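6-phosphofructokinase subunit beta (Saccharomyces cerevisiae, PDB 3O8O) catalyses the ATP-dependent phosphorylation of fructose 6-phosphate to fructose 1,6-bisphosphate, the first committing step of glycolysis, as an allosterically controlled, magnesium-dependent kinase. Local coordinates at residues G432-A437 with N464-E469; R438-R443 with F480-F485. All blocks are in the same frame, centred on the assembly; numbering follows the deposited sequence.

Contact 1: G432-A437 with N464-E469. With FDP (2,6-di-O-phosphono-beta-D-fructofuranose), chain L.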
loop_
_atom_site.group_PDB
_atom_site.type_symbol
_atom_site.label_atom_id
_atom_site.label_comp_id
_atom_site.label_asym_id
_atom_site.label_seq_id
_atom_site.Cartn_x
_atom_site.Cartn_y
_atom_site.Cartn_z
ATOM N N GLY B 432 10.639 2.751 -30.781
ATOM C CA GLY B 432 10.160 4.117 -30.764
ATOM C C GLY B 432 11.178 5.241 -30.703
ATOM O O GLY B 432 12.360 5.056 -30.948
ATOM N N TRP B 433 10.687 6.422 -30.359
ATOM C CA TRP B 433 11.497 7.616 -30.267
ATOM C C TRP B 433 12.784 7.511 -29.450
ATOM O O TRP B 433 13.780 8.155 -29.769
ATOM C CB TRP B 433 10.642 8.740 -29.705
ATOM C CG TRP B 433 9.302 8.838 -30.346
ATOM C CD1 TRP B 433 8.112 9.008 -29.712
ATOM C CD2 TRP B 433 9.010 8.820 -31.748
ATOM N NE1 TRP B 433 7.092 9.104 -30.623
ATOM C CE2 TRP B 433 7.615 8.990 -31.883
ATOM C CE3 TRP B 433 9.793 8.678 -32.910
ATOM C CZ2 TRP B 433 6.980 9.023 -33.137
ATOM C CZ3 TRP B 433 9.159 8.711 -34.161
ATOM C CH2 TRP B 433 7.766 8.883 -34.259
ATOM N N SER B 434 12.786 6.729 -28.389
ATOM C CA SER B 434 14.009 6.656 -27.613
ATOM C C SER B 434 15.025 5.856 -28.402
ATOM O O SER B 434 16.221 6.113 -28.324
ATOM C CB SER B 434 13.766 6.000 -26.241
ATOM O OG SER B 434 13.650 4.581 -26.310
ATOM N N GLY B 435 14.540 4.888 -29.173
ATOM C CA GLY B 435 15.436 4.059 -29.955
ATOM C C GLY B 435 15.932 4.768 -31.196
ATOM O O GLY B 435 16.959 4.415 -31.767
ATOM N N LEU B 436 15.200 5.781 -31.627
ATOM C CA LEU B 436 15.582 6.515 -32.815
ATOM C C LEU B 436 16.677 7.479 -32.433
ATOM O O LEU B 436 17.796 7.384 -32.917
ATOM C CB LEU B 436 14.386 7.287 -33.371
ATOM C CG LEU B 436 14.715 8.044 -34.646
ATOM C CD1 LEU B 436 15.079 7.032 -35.718
ATOM C CD2 LEU B 436 13.534 8.894 -35.079
ATOM N N ALA B 437 16.340 8.394 -31.537
ATOM C CA ALA B 437 17.261 9.414 -31.081
ATOM C C ALA B 437 18.540 8.859 -30.515
ATOM O O ALA B 437 19.628 9.272 -30.912
ATOM C CB ALA B 437 16.590 10.285 -30.050
ATOM N N ASN B 464 7.900 1.400 -26.343
ATOM C CA ASN B 464 8.016 1.989 -25.022
ATOM C C ASN B 464 7.060 3.180 -24.948
ATOM O O ASN B 464 6.275 3.405 -25.866
ATOM C CB ASN B 464 9.456 2.396 -24.706
ATOM C CG ASN B 464 10.036 3.332 -25.719
ATOM O OD1 ASN B 464 9.688 4.522 -25.786
ATOM N ND2 ASN B 464 10.938 2.799 -26.531
ATOM N N ARG B 465 7.091 3.939 -23.869
ATOM C CA ARG B 465 6.140 5.031 -23.776
ATOM C C ARG B 465 6.768 6.404 -23.916
ATOM O O ARG B 465 6.109 7.410 -23.643
ATOM C CB ARG B 465 5.365 4.927 -22.446
ATOM C CG ARG B 465 4.317 3.776 -22.357
ATOM C CD ARG B 465 3.809 3.630 -20.909
ATOM N NE ARG B 465 3.088 2.382 -20.635
ATOM C CZ ARG B 465 1.806 2.197 -20.933
ATOM N NH1 ARG B 465 1.110 3.185 -21.505
ATOM N NH2 ARG B 465 1.213 1.036 -20.689
ATOM N N VAL B 466 8.028 6.456 -24.353
ATOM C CA VAL B 466 8.719 7.736 -24.493
ATOM C C VAL B 466 8.103 8.551 -25.604
ATOM O O VAL B 466 7.896 8.037 -26.700
ATOM C CB VAL B 466 10.202 7.569 -24.835
ATOM C CG1 VAL B 466 10.898 8.897 -24.623
ATOM C CG2 VAL B 466 10.844 6.472 -23.984
ATOM N N THR B 467 7.799 9.813 -25.316
ATOM C CA THR B 467 7.231 10.700 -26.318
ATOM C C THR B 467 8.350 11.426 -27.077
ATOM O O THR B 467 9.458 11.608 -26.549
ATOM C CB THR B 467 6.329 11.761 -25.702
ATOM O OG1 THR B 467 7.071 12.526 -24.749
ATOM C CG2 THR B 467 5.136 11.124 -25.052
ATOM N N PRO B 468 8.071 11.871 -28.319
ATOM C CA PRO B 468 9.102 12.560 -29.091
ATOM C C PRO B 468 9.840 13.625 -28.308
ATOM O O PRO B 468 11.064 13.670 -28.328
ATOM C CB PRO B 468 8.319 13.118 -30.274
ATOM C CG PRO B 468 7.322 12.049 -30.510
ATOM C CD PRO B 468 6.822 11.803 -29.095
ATOM N N GLU B 469 9.103 14.466 -27.599
ATOM C CA GLU B 469 9.740 15.532 -26.843
ATOM C C GLU B 469 10.700 15.002 -25.797
ATOM O O GLU B 469 11.689 15.648 -25.460
ATOM C CB GLU B 469 8.693 16.411 -26.178
ATOM C CG GLU B 469 7.797 17.117 -27.160
ATOM C CD GLU B 469 6.904 18.124 -26.483
ATOM O OE1 GLU B 469 5.999 18.673 -27.163
ATOM O OE2 GLU B 469 7.120 18.361 -25.267
HETATM P P1 FDP L . -2.775 1.898 -21.449
HETATM O O1P FDP L . -2.120 2.926 -22.287
HETATM O O2P FDP L . -3.804 1.008 -22.306
HETATM O O3P FDP L . -3.644 2.564 -20.267
HETATM O O1 FDP L . -3.941 -1.213 -18.687
HETATM C C1 FDP L . -3.472 -0.018 -19.319
HETATM C C2 FDP L . -2.146 -0.280 -20.036
HETATM O O2 FDP L . -1.729 0.862 -20.792
HETATM C C3 FDP L . -2.259 -1.526 -20.916
HETATM O O3 FDP L . -2.180 -1.124 -22.285
HETATM C C4 FDP L . -1.008 -2.314 -20.541
HETATM O O4 FDP L . -1.289 -3.708 -20.689
HETATM C C5 FDP L . -0.909 -1.957 -19.063
HETATM O O5 FDP L . -1.116 -0.540 -19.074
HETATM C C6 FDP L . 0.448 -2.255 -18.422
HETATM O O6 FDP L . 1.456 -1.386 -18.947
HETATM P P2 FDP L . 2.852 -1.177 -18.172
HETATM O O4P FDP L . 3.638 -0.063 -18.745
HETATM O O5P FDP L . 2.510 -0.945 -16.618
HETATM O O6P FDP L . 3.610 -2.593 -18.261
#
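Trp433 and Pro468 bring their CA atoms to 5.6 Å, and Ser434 and Val466 theirs to 6.2 Å, where the start of helix 432-439 lies beside the irregular loop 464-469. The loop contributes Arg465 to the fructose 2,6-bisphosphate site of the C-terminal phosphofructokinase domain. The broad indole of Trp433 gives the loop a flat apolar surface: Pro468 CG sits over one face in a CH-pi contact, 25° off the normal of the five-membered ring and displaced toward its rim. Proline suits the place because its compact, rigid ring can lay CG over the indole. Val466 O comes to the ring edge near its plane, closest to CD1; the indole N-H, NE1, has its hydrogen-bond partner in Ser499 of helix 494-504. On the next helical residue, Ser434 CB packs on Val466 CG2 at 3.7 Å. Gly432 has a positive phi, 36°, a conformation that favours glycine. Asn464 OD1 probably accepts from Val466 N to form an Asx turn, although the placing of that oxygen is less certain. The Arg465 side chain sets off away from the helix, and its chain, extended from CG to NE, brings the guanidinium to the bound bisphosphate. Arg465 NE donates to O4P of the ligand's 6-phosphate at 3.1 Å. NH1 forms a salt bridge with Glu495 and a weak bond to O1P of the 2-phosphate, and Arg465 NH2 donates to the ester oxygens O2 at 2.9 Å and O6 at 3.0 Å of the bound bisphosphate.

Contact 2: R438-R443 with F480-F485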
loop_
_atom_site.group_PDB
_atom_site.type_symbol
_atom_site.label_atom_id
_atom_site.label_comp_id
_atom_site.label_asym_id
_atom_site.label_seq_id
_atom_site.Cartn_x
_atom_site.Cartn_y
_atom_site.Cartn_z
ATOM N N ARG B 438 18.416 7.920 -29.588
ATOM C CA ARG B 438 19.591 7.343 -28.943
ATOM C C ARG B 438 20.383 6.265 -29.693
ATOM O O ARG B 438 21.524 5.982 -29.314
ATOM C CB ARG B 438 19.221 6.822 -27.553
ATOM N N HIS B 439 19.807 5.666 -30.736
ATOM C CA HIS B 439 20.535 4.644 -31.488
ATOM C C HIS B 439 20.263 4.634 -32.979
ATOM O O HIS B 439 20.555 3.629 -33.633
ATOM C CB HIS B 439 20.226 3.243 -30.972
ATOM C CG HIS B 439 20.515 3.056 -29.521
ATOM N ND1 HIS B 439 21.674 3.509 -28.928
ATOM C CD2 HIS B 439 19.807 2.442 -28.545
ATOM C CE1 HIS B 439 21.665 3.182 -27.647
ATOM N NE2 HIS B 439 20.543 2.534 -27.388
ATOM N N GLU B 440 19.709 5.722 -33.519
ATOM C CA GLU B 440 19.403 5.767 -34.946
ATOM C C GLU B 440 18.932 4.341 -35.317
ATOM O O GLU B 440 19.599 3.591 -36.032
ATOM C CB GLU B 440 20.664 6.168 -35.736
ATOM C CG GLU B 440 20.482 6.145 -37.252
ATOM C CD GLU B 440 21.741 6.488 -38.013
ATOM O OE1 GLU B 440 22.802 5.893 -37.718
ATOM O OE2 GLU B 440 21.656 7.344 -38.917
ATOM N N SER B 441 17.771 3.961 -34.813
ATOM C CA SER B 441 17.274 2.619 -35.067
ATOM C C SER B 441 16.463 2.372 -36.346
ATOM O O SER B 441 15.580 1.505 -36.347
ATOM C CB SER B 441 16.451 2.175 -33.868
ATOM O OG SER B 441 15.402 3.100 -33.648
ATOM N N VAL B 442 16.743 3.099 -37.431
ATOM C CA VAL B 442 15.976 2.869 -38.652
ATOM C C VAL B 442 16.467 1.594 -39.343
ATOM O O VAL B 442 17.648 1.287 -39.306
ATOM C CB VAL B 442 16.071 4.067 -39.615
ATOM C CG1 VAL B 442 15.315 3.756 -40.893
ATOM C CG2 VAL B 442 15.475 5.301 -38.965
ATOM N N ARG B 443 15.543 0.835 -39.927
ATOM C CA ARG B 443 15.884 -0.399 -40.632
ATOM C C ARG B 443 14.954 -0.600 -41.805
ATOM O O ARG B 443 13.847 -0.055 -41.840
ATOM C CB ARG B 443 15.777 -1.638 -39.733
ATOM C CG ARG B 443 17.104 -2.204 -39.326
ATOM C CD ARG B 443 17.794 -1.133 -38.523
ATOM N NE ARG B 443 19.134 -1.469 -38.100
ATOM C CZ ARG B 443 19.817 -0.825 -37.160
ATOM N NH1 ARG B 443 19.292 0.211 -36.512
ATOM N NH2 ARG B 443 21.046 -1.223 -36.884
ATOM N N PHE B 480 14.899 11.861 -39.544
ATOM C CA PHE B 480 13.759 11.848 -40.448
ATOM C C PHE B 480 14.215 12.369 -41.808
ATOM O O PHE B 480 14.165 11.642 -42.822
ATOM C CB PHE B 480 12.638 12.733 -39.890
ATOM C CG PHE B 480 11.446 11.961 -39.395
ATOM C CD1 PHE B 480 11.608 10.731 -38.770
ATOM C CD2 PHE B 480 10.162 12.479 -39.541
ATOM C CE1 PHE B 480 10.519 10.030 -38.301
ATOM C CE2 PHE B 480 9.060 11.779 -39.067
ATOM C CZ PHE B 480 9.238 10.552 -38.447
ATOM N N GLN B 481 14.659 13.631 -41.810
ATOM C CA GLN B 481 15.150 14.298 -43.013
ATOM C C GLN B 481 16.198 13.408 -43.668
ATOM O O GLN B 481 16.146 13.152 -44.879
ATOM C CB GLN B 481 15.783 15.635 -42.645
ATOM C CG GLN B 481 16.161 16.456 -43.841
ATOM C CD GLN B 481 17.003 17.644 -43.469
ATOM O OE1 GLN B 481 17.288 18.503 -44.312
ATOM N NE2 GLN B 481 17.420 17.704 -42.197
ATOM N N LYS B 482 17.134 12.925 -42.847
ATOM C CA LYS B 482 18.196 12.062 -43.326
ATOM C C LYS B 482 17.672 10.900 -44.138
ATOM O O LYS B 482 18.124 10.671 -45.237
ATOM C CB LYS B 482 19.038 11.517 -42.184
ATOM C CG LYS B 482 19.921 10.383 -42.650
ATOM C CD LYS B 482 20.919 9.917 -41.601
ATOM C CE LYS B 482 21.789 8.786 -42.173
ATOM N NZ LYS B 482 22.935 8.448 -41.295
ATOM N N TYR B 483 16.720 10.152 -43.615
ATOM C CA TYR B 483 16.222 9.033 -44.388
ATOM C C TYR B 483 15.161 9.428 -45.402
ATOM O O TYR B 483 14.716 8.600 -46.184
ATOM C CB TYR B 483 15.705 7.948 -43.456
ATOM C CG TYR B 483 16.819 7.278 -42.687
ATOM C CD1 TYR B 483 17.449 7.926 -41.620
ATOM C CD2 TYR B 483 17.266 6.007 -43.049
ATOM C CE1 TYR B 483 18.490 7.327 -40.935
ATOM C CE2 TYR B 483 18.310 5.398 -42.376
ATOM C CZ TYR B 483 18.917 6.059 -41.318
ATOM O OH TYR B 483 19.947 5.444 -40.642
ATOM N N GLU B 484 14.775 10.698 -45.398
ATOM C CA GLU B 484 13.777 11.191 -46.337
ATOM C C GLU B 484 12.483 10.368 -46.271
ATOM O O GLU B 484 12.159 9.597 -47.183
ATOM N N PHE B 485 11.745 10.526 -45.182
ATOM C CA PHE B 485 10.494 9.810 -45.028
ATOM C C PHE B 485 9.408 10.690 -45.609
ATOM O O PHE B 485 9.262 11.839 -45.202
ATOM C CB PHE B 485 10.204 9.544 -43.542
ATOM C CG PHE B 485 11.176 8.584 -42.878
ATOM C CD1 PHE B 485 11.546 7.382 -43.515
ATOM C CD2 PHE B 485 11.680 8.856 -41.598
ATOM C CE1 PHE B 485 12.394 6.467 -42.896
ATOM C CE2 PHE B 485 12.530 7.946 -40.969
ATOM C CZ PHE B 485 12.889 6.745 -41.619
#
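Val442, on strand 442-444 at one edge of the five-stranded mixed sheet of the C-terminal domain, meets Tyr483 in the last turn of helix 473-483, which lies against a face of that sheet. The valine lies over the phenol ring: Val442 CB stands 4.0 Å from the Tyr483 ring centroid and 18° off the normal, a CH-pi contact, with Val442 CG1 3.7 Å from Tyr483 CD2. A branched side chain suits this strand position, being short and broad enough for CG1 to meet both the Tyr483 face and the Phe485 edge, with CG2 also near both rings. Val442 CG1 is 3.9 Å from Phe485 CZ and near that ring's plane, while one face of Phe485 carries Tyr483 CB. Val442 also touches Tyr427 of the adjoining strand 425-429, so its neighbours here are largely aromatic. Closer to solvent the contact turns polar. Glu440 leaves helix 432-439 with a positive phi, and its CG lies opposite the backbone N (chi1 176°), sending an extended chain toward the other helix. Glu440 OE2 forms a salt bridge with Lys482 NZ at 2.9 Å and takes a weak hydrogen bond from Tyr483 OH at 3.1 Å; the position of this oxygen is less sure. The carboxylate plane stands nearly perpendicular to the phenol ring, 89° away, and approaches at the ring's edge. Long, flexible lysine suits an exposed position from which it must span to the acid, and tyrosine serves both layers, with an apolar face and a polar hydroxyl. Such helix-on-sheet packing is typical of the layered alpha/beta fold of phosphofructokinases.

The centres of the two contacts lie about 12 Å apart in the C-terminal domain. Helix 432-439 carries the first segment of contact 1 and runs into that of contact 2, whose touching residues follow its end. Along the chain the segments alternate: 432-437 and 438-443 run on directly, then 464-469 and 480-485 follow, so each later segment returns to its own part of the earlier helix-turn-strand unit. The contacts also touch each other: Ser441 OG lies 2.8 Å from Gly435 O, and Leu436 CD1 packs on Val442 CG2 at 3.7 Å. Contact 1 sits on the activator side, with Arg465 reaching the bound bisphosphate, whereas contact 2 joins the sheet edge to helix 473-483, away from the substrate and activator sites.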